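Long-range contacts in 2-dehydropantoate 2-reductase (Geobacter metallireducens, PDB 3HN2), which probably catalyses the NADPH-dependent reduction of ketopantoate to pantoate, a step of pantothenate biosynthesis: residues R4-A10 with E26-L32; G14-G18 with H140-I146; A118-I122 with R158-L162. All coordinates share one frame; numbering follows the deposited sequence.

Overall arrangement
All three contacts belong to the N-terminal, Rossmann-type part of the chain and reach one mixed sheet. Interaction 1 pairs two neighbouring strands, 5-8 and 28-31. Interaction 2 sets the intervening helix 14-23 against strand 142-150, further across the sheet. The two touch, with Phe30 and Val28 against the helix, and their centres lie about 15 Å apart. Interaction 3 joins strand 121-129, the sheet neighbour of 142-150, to helix 157-168. Its centre lies about 17 and about 20 Å from those of interactions 1 and 2, and it touches neither. Along the chain, interaction 2 alternates with both others. Strand 142-150 thus returns onto the helix of the first beta-alpha-beta unit, where dinucleotides are bound in such folds.

Interaction 1 (R4-A10 with E26-L32); sequences RIAIVGA and EDVHFLL
Ile5, Ala6 and Ile7 pair in parallel register with Val28, His29 and Phe30, the two strands of the first beta-alpha-beta unit. The backbone bonds run from Ile5 N to Asp27 O, from His29 N to Ile5 O, from Ile7 N to His29 O and from Leu31 N to Ile7 O. Arg4 N adds a longer bond to Asp27 O at 3.2 Å. The His29 ring supplies one more. Its CG is anti to the carbonyl carbon (chi1 -54°), which brings ND1 to 2.9 Å from Ile5 O. That oxygen lies near the ring plane. His29 N and ND1 approach it from opposite faces of the carbonyl plane.

On the face that carries Ile5, Ile7, Val28 and Phe30 the packing is apolar. Ile7 CG1 sits over one face of the Phe30 ring, 4.1 Å from its centroid, a CH-pi contact. It also meets Val28 CG1 at 3.8 Å, and Ile5 CG2 meets Val28 CG2. Helix 14-23 packs on Val28 and Phe30.

Arg4 and Glu26 form one long salt bridge, NH2 to OE1 at 3.7 Å. The oxygen lies well out of the guanidinium plane, so no N-H points at it. Past the strand end, a water bridges Gly9 O, weakly, and Leu31 O; Gly9 opens an apparent GxGxxG pattern. The two-donor grip on Ile5 O implies that ND1 carries a proton and that the ring's rotation is fixed.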
loop_
_atom_site.group_PDB
_atom_site.type_symbol
_atom_site.label_atom_id
_atom_site.label_comp_id
_atom_site.label_asym_id
_atom_site.label_seq_id
_atom_site.Cartn_x
_atom_site.Cartn_y
_atom_site.Cartn_z
ATOM N N ARG A 4 5.048 -33.281 -10.170
ATOM C CA ARG A 4 3.657 -32.776 -10.363
ATOM C C ARG A 4 3.606 -31.353 -10.933
ATOM O O ARG A 4 2.699 -31.020 -11.697
ATOM C CB ARG A 4 2.845 -32.878 -9.063
ATOM C CG ARG A 4 3.540 -32.359 -7.810
ATOM C CD ARG A 4 2.572 -32.280 -6.637
ATOM N NE ARG A 4 2.249 -33.595 -6.080
ATOM C CZ ARG A 4 2.852 -34.145 -5.028
ATOM N NH1 ARG A 4 2.479 -35.345 -4.606
ATOM N NH2 ARG A 4 3.826 -33.505 -4.391
ATOM N N ILE A 5 4.587 -30.528 -10.572
ATOM C CA ILE A 5 4.619 -29.122 -10.992
ATOM C C ILE A 5 5.767 -28.827 -11.966
ATOM O O ILE A 5 6.897 -29.263 -11.751
ATOM C CB ILE A 5 4.632 -28.157 -9.758
ATOM C CG1 ILE A 5 3.206 -27.834 -9.314
ATOM C CG2 ILE A 5 5.321 -26.829 -10.060
ATOM C CD1 ILE A 5 2.635 -28.758 -8.288
ATOM N N ALA A 6 5.447 -28.116 -13.050
ATOM C CA ALA A 6 6.449 -27.562 -13.962
ATOM C C ALA A 6 6.340 -26.044 -14.006
ATOM O O ALA A 6 5.236 -25.507 -14.110
ATOM C CB ALA A 6 6.283 -28.132 -15.362
ATOM N N ILE A 7 7.482 -25.363 -13.945
ATOM C CA ILE A 7 7.517 -23.898 -14.026
ATOM C C ILE A 7 7.998 -23.440 -15.393
ATOM O O ILE A 7 9.141 -23.693 -15.776
ATOM C CB ILE A 7 8.434 -23.261 -12.937
ATOM C CG1 ILE A 7 8.088 -23.775 -11.528
ATOM C CG2 ILE A 7 8.395 -21.734 -13.024
ATOM C CD1 ILE A 7 6.667 -23.467 -11.068
ATOM N N VAL A 8 7.122 -22.757 -16.121
ATOM C CA VAL A 8 7.442 -22.258 -17.458
ATOM C C VAL A 8 7.423 -20.725 -17.461
ATOM O O VAL A 8 6.374 -20.088 -17.543
ATOM C CB VAL A 8 6.502 -22.871 -18.525
ATOM C CG1 VAL A 8 6.719 -22.233 -19.886
ATOM C CG2 VAL A 8 6.730 -24.380 -18.607
ATOM N N GLY A 9 8.608 -20.145 -17.347
ATOM C CA GLY A 9 8.749 -18.703 -17.212
ATOM C C GLY A 9 10.138 -18.389 -16.712
ATOM O O GLY A 9 10.963 -17.844 -17.456
ATOM N N ALA A 10 10.387 -18.758 -15.454
ATOM C CA ALA A 10 11.657 -18.515 -14.757
ATOM C C ALA A 10 11.984 -17.025 -14.623
ATOM O O ALA A 10 13.152 -16.622 -14.640
ATOM C CB ALA A 10 12.817 -19.297 -15.404
ATOM N N GLU A 26 6.752 -29.875 -2.778
ATOM C CA GLU A 26 6.035 -30.198 -3.996
ATOM C C GLU A 26 7.076 -30.563 -5.041
ATOM O O GLU A 26 8.191 -30.027 -5.027
ATOM C CB GLU A 26 5.192 -29.011 -4.457
ATOM C CG GLU A 26 3.734 -29.343 -4.750
ATOM C CD GLU A 26 2.880 -29.509 -3.496
ATOM O OE1 GLU A 26 1.973 -30.370 -3.500
ATOM O OE2 GLU A 26 3.109 -28.776 -2.511
ATOM N N ASP A 27 6.719 -31.483 -5.935
ATOM C CA ASP A 27 7.642 -31.970 -6.954
ATOM C C ASP A 27 7.743 -30.953 -8.089
ATOM O O ASP A 27 7.044 -31.049 -9.100
ATOM C CB ASP A 27 7.200 -33.346 -7.462
ATOM C CG ASP A 27 8.323 -34.116 -8.141
ATOM O OD1 ASP A 27 9.485 -33.652 -8.121
ATOM O OD2 ASP A 27 8.039 -35.196 -8.696
ATOM N N VAL A 28 8.629 -29.980 -7.902
ATOM C CA VAL A 28 8.729 -28.825 -8.787
ATOM C C VAL A 28 9.870 -29.004 -9.786
ATOM O O VAL A 28 10.986 -29.369 -9.412
ATOM C CB VAL A 28 8.876 -27.506 -7.968
ATOM C CG1 VAL A 28 9.013 -26.305 -8.872
ATOM C CG2 VAL A 28 7.669 -27.311 -7.072
ATOM N N HIS A 29 9.565 -28.756 -11.057
ATOM C CA HIS A 29 10.513 -28.907 -12.154
ATOM C C HIS A 29 10.617 -27.586 -12.900
ATOM O O HIS A 29 9.687 -27.188 -13.594
ATOM C CB HIS A 29 10.047 -30.009 -13.111
ATOM C CG HIS A 29 9.783 -31.321 -12.441
ATOM N ND1 HIS A 29 8.588 -31.612 -11.819
ATOM C CD2 HIS A 29 10.562 -32.417 -12.291
ATOM C CE1 HIS A 29 8.643 -32.831 -11.312
ATOM N NE2 HIS A 29 9.831 -33.342 -11.585
ATOM N N PHE A 30 11.745 -26.903 -12.747
ATOM C CA PHE A 30 11.950 -25.614 -13.394
ATOM C C PHE A 30 12.462 -25.760 -14.829
ATOM O O PHE A 30 13.390 -26.529 -15.092
ATOM C CB PHE A 30 12.942 -24.772 -12.594
ATOM C CG PHE A 30 12.402 -24.247 -11.296
ATOM C CD1 PHE A 30 11.777 -23.009 -11.240
ATOM C CD2 PHE A 30 12.546 -24.976 -10.121
ATOM C CE1 PHE A 30 11.291 -22.510 -10.035
ATOM C CE2 PHE A 30 12.069 -24.483 -8.911
ATOM C CZ PHE A 30 11.439 -23.251 -8.870
ATOM N N LEU A 31 11.854 -25.017 -15.751
ATOM C CA LEU A 31 12.386 -24.887 -17.104
ATOM C C LEU A 31 13.218 -23.609 -17.216
ATOM O O LEU A 31 12.680 -22.517 -17.416
ATOM C CB LEU A 31 11.266 -24.919 -18.155
ATOM C CG LEU A 31 11.658 -25.026 -19.641
ATOM C CD1 LEU A 31 12.534 -26.243 -19.914
ATOM C CD2 LEU A 31 10.429 -25.046 -20.545
ATOM N N LEU A 32 14.532 -23.759 -17.064
ATOM C CA LEU A 32 15.466 -22.641 -17.163
ATOM C C LEU A 32 15.993 -22.476 -18.584
ATOM O O LEU A 32 16.057 -23.441 -19.351
ATOM C CB LEU A 32 16.648 -22.822 -16.205
ATOM C CG LEU A 32 16.508 -22.803 -14.673
ATOM C CD1 LEU A 32 15.433 -21.843 -14.146
ATOM C CD2 LEU A 32 16.305 -24.204 -14.131
HETATM O O HOH W 1 11.922 -20.104 -19.103
#

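Interaction 2 (G14-G18 with H140-I146); sequences GLYYG and HLGAGRI
Tyr16 and Tyr17, on the helix after the first strand of the Rossmann-type domain, meet His140 and strand 142-146 in a buried contact. Tyr16 makes an offset stack with the imidazole of His140, the centroids 4.5 Å apart and the planes 24° from parallel. With CG anti to the backbone N (chi1 174°), the Tyr16 ring is carried out to the imidazole. The ring slides so far that Tyr16 OH lies over the centre of the imidazole, 3.3 Å from His140 CE1. At the edge of the imidazole, NE2 bonds to Ala143 O at 2.9 Å, which fixes the ring's rotation.

Here the pairing of this strand with strand 121-129 is irregular. Leu141 and Gly142 face Cys129 in a classic beta bulge, and Gly144 and Arg145 face Phe127 in a G1 bulge. The backbone angles of Gly144 call for glycine, since a CB would jam against the preceding carbonyl.

Tyr17 OH donates to Gly144 O at 2.6 Å, from above the carbonyl plane. One face of the Tyr17 ring takes Ile146 CD1, 3.9 Å from the centroid in a CH-pi contact. The opposite face meets Tyr16 CD2. Asp250 of the second subunit packs on Ala143.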
loop_
_atom_site.group_PDB
_atom_site.type_symbol
_atom_site.label_atom_id
_atom_site.label_comp_id
_atom_site.label_asym_id
_atom_site.label_seq_id
_atom_site.Cartn_x
_atom_site.Cartn_y
_atom_site.Cartn_z
ATOM N N GLY A 14 7.751 -16.598 -11.500
ATOM C CA GLY A 14 7.748 -18.038 -11.716
ATOM C C GLY A 14 8.732 -18.752 -10.808
ATOM O O GLY A 14 8.440 -19.836 -10.288
ATOM N N LEU A 15 9.894 -18.133 -10.614
ATOM C CA LEU A 15 10.909 -18.657 -9.713
ATOM C C LEU A 15 10.457 -18.557 -8.265
ATOM O O LEU A 15 10.538 -19.540 -7.528
ATOM C CB LEU A 15 12.244 -17.935 -9.908
ATOM C CG LEU A 15 13.136 -18.276 -11.108
ATOM C CD1 LEU A 15 14.363 -17.385 -11.112
ATOM C CD2 LEU A 15 13.558 -19.739 -11.115
ATOM N N TYR A 16 9.965 -17.377 -7.879
ATOM C CA TYR A 16 9.497 -17.102 -6.515
ATOM C C TYR A 16 8.413 -18.064 -6.047
ATOM O O TYR A 16 8.511 -18.623 -4.958
ATOM C CB TYR A 16 9.003 -15.658 -6.394
ATOM C CG TYR A 16 8.357 -15.314 -5.067
ATOM C CD1 TYR A 16 9.113 -15.228 -3.896
ATOM C CD2 TYR A 16 6.990 -15.053 -4.985
ATOM C CE1 TYR A 16 8.519 -14.906 -2.674
ATOM C CE2 TYR A 16 6.388 -14.722 -3.771
ATOM C CZ TYR A 16 7.158 -14.647 -2.622
ATOM O OH TYR A 16 6.563 -14.326 -1.422
ATOM N N TYR A 17 7.391 -18.254 -6.874
ATOM C CA TYR A 17 6.300 -19.162 -6.535
ATOM C C TYR A 17 6.720 -20.625 -6.560
ATOM O O TYR A 17 6.307 -21.401 -5.702
ATOM C CB TYR A 17 5.080 -18.922 -7.428
ATOM C CG TYR A 17 4.345 -17.640 -7.111
ATOM C CD1 TYR A 17 4.071 -17.272 -5.791
ATOM C CD2 TYR A 17 3.915 -16.796 -8.130
ATOM C CE1 TYR A 17 3.396 -16.090 -5.499
ATOM C CE2 TYR A 17 3.238 -15.617 -7.851
ATOM C CZ TYR A 17 2.979 -15.270 -6.537
ATOM O OH TYR A 17 2.308 -14.102 -6.272
ATOM N N GLY A 18 7.558 -20.985 -7.525
ATOM C CA GLY A 18 8.084 -22.345 -7.625
ATOM C C GLY A 18 8.995 -22.715 -6.470
ATOM O O GLY A 18 8.987 -23.861 -6.009
ATOM N N HIS A 140 12.096 -10.668 -3.350
ATOM C CA HIS A 140 10.677 -10.450 -3.073
ATOM C C HIS A 140 10.515 -9.263 -2.134
ATOM O O HIS A 140 10.855 -9.342 -0.952
ATOM C CB HIS A 140 10.052 -11.720 -2.486
ATOM C CG HIS A 140 8.756 -11.495 -1.762
ATOM N ND1 HIS A 140 8.602 -11.764 -0.419
ATOM C CD2 HIS A 140 7.560 -11.027 -2.192
ATOM C CE1 HIS A 140 7.365 -11.478 -0.054
ATOM N NE2 HIS A 140 6.713 -11.027 -1.111
ATOM N N LEU A 141 9.993 -8.165 -2.673
ATOM C CA LEU A 141 9.952 -6.889 -1.954
ATOM C C LEU A 141 8.632 -6.631 -1.230
ATOM O O LEU A 141 8.564 -5.766 -0.352
ATOM C CB LEU A 141 10.274 -5.722 -2.901
ATOM C CG LEU A 141 11.491 -5.824 -3.831
ATOM C CD1 LEU A 141 11.604 -4.566 -4.687
ATOM C CD2 LEU A 141 12.793 -6.084 -3.065
ATOM N N GLY A 142 7.594 -7.377 -1.601
ATOM C CA GLY A 142 6.273 -7.220 -0.996
ATOM C C GLY A 142 5.185 -8.072 -1.620
ATOM O O GLY A 142 5.371 -8.640 -2.699
ATOM N N ALA A 143 4.055 -8.151 -0.916
ATOM C CA ALA A 143 2.832 -8.826 -1.368
ATOM C C ALA A 143 3.054 -10.280 -1.801
ATOM O O ALA A 143 3.858 -10.987 -1.194
ATOM C CB ALA A 143 2.130 -8.001 -2.458
ATOM N N GLY A 144 2.348 -10.724 -2.836
ATOM C CA GLY A 144 2.526 -12.069 -3.367
ATOM C C GLY A 144 1.227 -12.839 -3.458
ATOM O O GLY A 144 1.216 -13.994 -3.883
ATOM N N ARG A 145 0.132 -12.194 -3.059
ATOM C CA ARG A 145 -1.189 -12.824 -3.040
ATOM C C ARG A 145 -1.715 -13.155 -4.440
ATOM O O ARG A 145 -1.338 -12.512 -5.420
ATOM C CB ARG A 145 -2.188 -11.972 -2.249
ATOM C CG ARG A 145 -2.532 -10.637 -2.865
ATOM C CD ARG A 145 -3.678 -9.980 -2.112
ATOM N NE ARG A 145 -4.258 -8.876 -2.872
ATOM C CZ ARG A 145 -5.248 -9.004 -3.753
ATOM N NH1 ARG A 145 -5.786 -10.192 -3.996
ATOM N NH2 ARG A 145 -5.704 -7.938 -4.394
ATOM N N ILE A 146 -2.554 -14.188 -4.529
ATOM C CA ILE A 146 -3.062 -14.683 -5.811
ATOM C C ILE A 146 -4.578 -14.900 -5.731
ATOM O O ILE A 146 -5.080 -15.418 -4.732
ATOM C CB ILE A 146 -2.371 -16.028 -6.228
ATOM C CG1 ILE A 146 -0.847 -15.895 -6.290
ATOM C CG2 ILE A 146 -2.889 -16.540 -7.588
ATOM C CD1 ILE A 146 -0.127 -17.200 -6.625
#

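Interaction 3 (A118-I122 with R158-L162); sequences AERII and RIEEL
Arg158 reaches from helix 157-168 across Ile122 to the turn that leads into strand 121-129. The helix is the crossover of a beta-alpha-beta unit, between strands 142-150 and 173-175. From CB the Arg158 chain runs out almost straight through CG and CD, with CD anti to CA (chi2 178°), and bends at chi3 (149°) before NE. NE is the first atom to touch, 3.8 Å from Ile122 CD1. CZ follows at the same distance from that methyl, which lies over the centre of one guanidinium face. NH1 comes 3.7 Å from Ile122 CG1. It is also near Ile121 O, but the angle is too poor for a hydrogen bond. NH2 donates to Glu119 O near the guanidinium plane; the modelled 2.5 Å is very short, so its exact length is doubtful.

A leucine in place of Arg158 would probably leave Glu119 O without this donor and take the flat cover off Ile122 CD1. Glu150 offers Arg158 NE a long, weak ion pair. Of the helix's apolar residues, Leu162 meets Ile122 tip to tip, CD1 to CG2, at 4.2 Å. Ile159 slides past in the opposite direction, its CD1 3.7 Å from Ile122 CG1.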
loop_
_atom_site.group_PDB
_atom_site.type_symbol
_atom_site.label_atom_id
_atom_site.label_comp_id
_atom_site.label_asym_id
_atom_site.label_seq_id
_atom_site.Cartn_x
_atom_site.Cartn_y
_atom_site.Cartn_z
ATOM N N ALA A 118 -10.019 -25.865 -23.018
ATOM C CA ALA A 118 -10.555 -24.866 -22.091
ATOM C C ALA A 118 -10.812 -25.391 -20.676
ATOM O O ALA A 118 -10.775 -24.626 -19.717
ATOM C CB ALA A 118 -11.811 -24.226 -22.668
ATOM N N GLU A 119 -11.054 -26.694 -20.546
ATOM C CA GLU A 119 -11.276 -27.302 -19.233
ATOM C C GLU A 119 -9.973 -27.646 -18.497
ATOM O O GLU A 119 -10.006 -28.247 -17.423
ATOM C CB GLU A 119 -12.204 -28.525 -19.327
ATOM C CG GLU A 119 -11.670 -29.708 -20.128
ATOM C CD GLU A 119 -11.986 -29.606 -21.608
ATOM O OE1 GLU A 119 -11.365 -28.772 -22.301
ATOM O OE2 GLU A 119 -12.852 -30.369 -22.080
ATOM N N ARG A 120 -8.837 -27.260 -19.078
ATOM C CA ARG A 120 -7.527 -27.426 -18.442
ATOM C C ARG A 120 -7.038 -26.113 -17.830
ATOM O O ARG A 120 -6.129 -26.113 -17.003
ATOM C CB ARG A 120 -6.475 -27.920 -19.448
ATOM C CG ARG A 120 -6.958 -28.946 -20.469
ATOM C CD ARG A 120 -5.825 -29.373 -21.397
ATOM N NE ARG A 120 -5.186 -30.605 -20.940
ATOM C CZ ARG A 120 -5.306 -31.787 -21.541
ATOM N NH1 ARG A 120 -4.691 -32.847 -21.041
ATOM N NH2 ARG A 120 -6.031 -31.917 -22.646
ATOM N N ILE A 121 -7.648 -25.001 -18.230
ATOM C CA ILE A 121 -7.069 -23.677 -17.985
ATOM C C ILE A 121 -7.527 -23.053 -16.670
ATOM O O ILE A 121 -8.720 -22.981 -16.384
ATOM C CB ILE A 121 -7.310 -22.718 -19.191
ATOM C CG1 ILE A 121 -6.874 -23.377 -20.507
ATOM C CG2 ILE A 121 -6.599 -21.375 -19.010
ATOM C CD1 ILE A 121 -5.434 -23.916 -20.543
ATOM N N ILE A 122 -6.555 -22.616 -15.875
ATOM C CA ILE A 122 -6.815 -21.901 -14.633
ATOM C C ILE A 122 -6.102 -20.539 -14.675
ATOM O O ILE A 122 -4.906 -20.443 -14.963
ATOM C CB ILE A 122 -6.412 -22.732 -13.372
ATOM C CG1 ILE A 122 -7.297 -23.968 -13.219
ATOM C CG2 ILE A 122 -6.551 -21.915 -12.094
ATOM C CD1 ILE A 122 -6.691 -25.250 -13.740
ATOM N N ARG A 158 -11.203 -28.693 -7.743
ATOM C CA ARG A 158 -10.061 -28.302 -8.579
ATOM C C ARG A 158 -9.445 -26.948 -8.192
ATOM O O ARG A 158 -8.231 -26.843 -8.027
ATOM C CB ARG A 158 -10.472 -28.337 -10.063
ATOM C CG ARG A 158 -9.837 -27.283 -10.970
ATOM C CD ARG A 158 -10.296 -27.459 -12.403
ATOM N NE ARG A 158 -10.354 -26.201 -13.150
ATOM C CZ ARG A 158 -10.274 -26.124 -14.476
ATOM N NH1 ARG A 158 -10.340 -24.955 -15.095
ATOM N NH2 ARG A 158 -10.114 -27.224 -15.194
ATOM N N ILE A 159 -10.291 -25.936 -8.018
ATOM C CA ILE A 159 -9.838 -24.583 -7.720
ATOM C C ILE A 159 -9.468 -24.435 -6.239
ATOM O O ILE A 159 -8.522 -23.721 -5.898
ATOM C CB ILE A 159 -10.886 -23.525 -8.185
ATOM C CG1 ILE A 159 -11.080 -23.606 -9.702
ATOM C CG2 ILE A 159 -10.479 -22.101 -7.812
ATOM C CD1 ILE A 159 -9.790 -23.482 -10.500
ATOM N N GLU A 160 -10.198 -25.132 -5.371
ATOM C CA GLU A 160 -9.912 -25.099 -3.937
ATOM C C GLU A 160 -8.695 -25.934 -3.560
ATOM O O GLU A 160 -7.987 -25.578 -2.623
ATOM C CB GLU A 160 -11.132 -25.508 -3.102
ATOM C CG GLU A 160 -12.304 -24.515 -3.144
ATOM C CD GLU A 160 -12.001 -23.165 -2.483
ATOM O OE1 GLU A 160 -11.166 -23.106 -1.552
ATOM O OE2 GLU A 160 -12.616 -22.156 -2.893
ATOM N N GLU A 161 -8.455 -27.033 -4.282
ATOM C CA GLU A 161 -7.249 -27.856 -4.090
ATOM C C GLU A 161 -5.980 -27.091 -4.445
ATOM O O GLU A 161 -4.961 -27.247 -3.777
ATOM C CB GLU A 161 -7.307 -29.155 -4.905
ATOM C CG GLU A 161 -8.065 -30.303 -4.235
ATOM C CD GLU A 161 -8.353 -31.476 -5.179
ATOM O OE1 GLU A 161 -8.135 -31.354 -6.407
ATOM O OE2 GLU A 161 -8.807 -32.533 -4.686
ATOM N N LEU A 162 -6.046 -26.278 -5.500
ATOM C CA LEU A 162 -4.936 -25.403 -5.879
ATOM C C LEU A 162 -4.748 -24.254 -4.881
ATOM O O LEU A 162 -3.617 -23.921 -4.521
ATOM C CB LEU A 162 -5.133 -24.853 -7.296
ATOM C CG LEU A 162 -4.896 -25.799 -8.476
ATOM C CD1 LEU A 162 -5.249 -25.110 -9.787
ATOM C CD2 LEU A 162 -3.457 -26.296 -8.508
#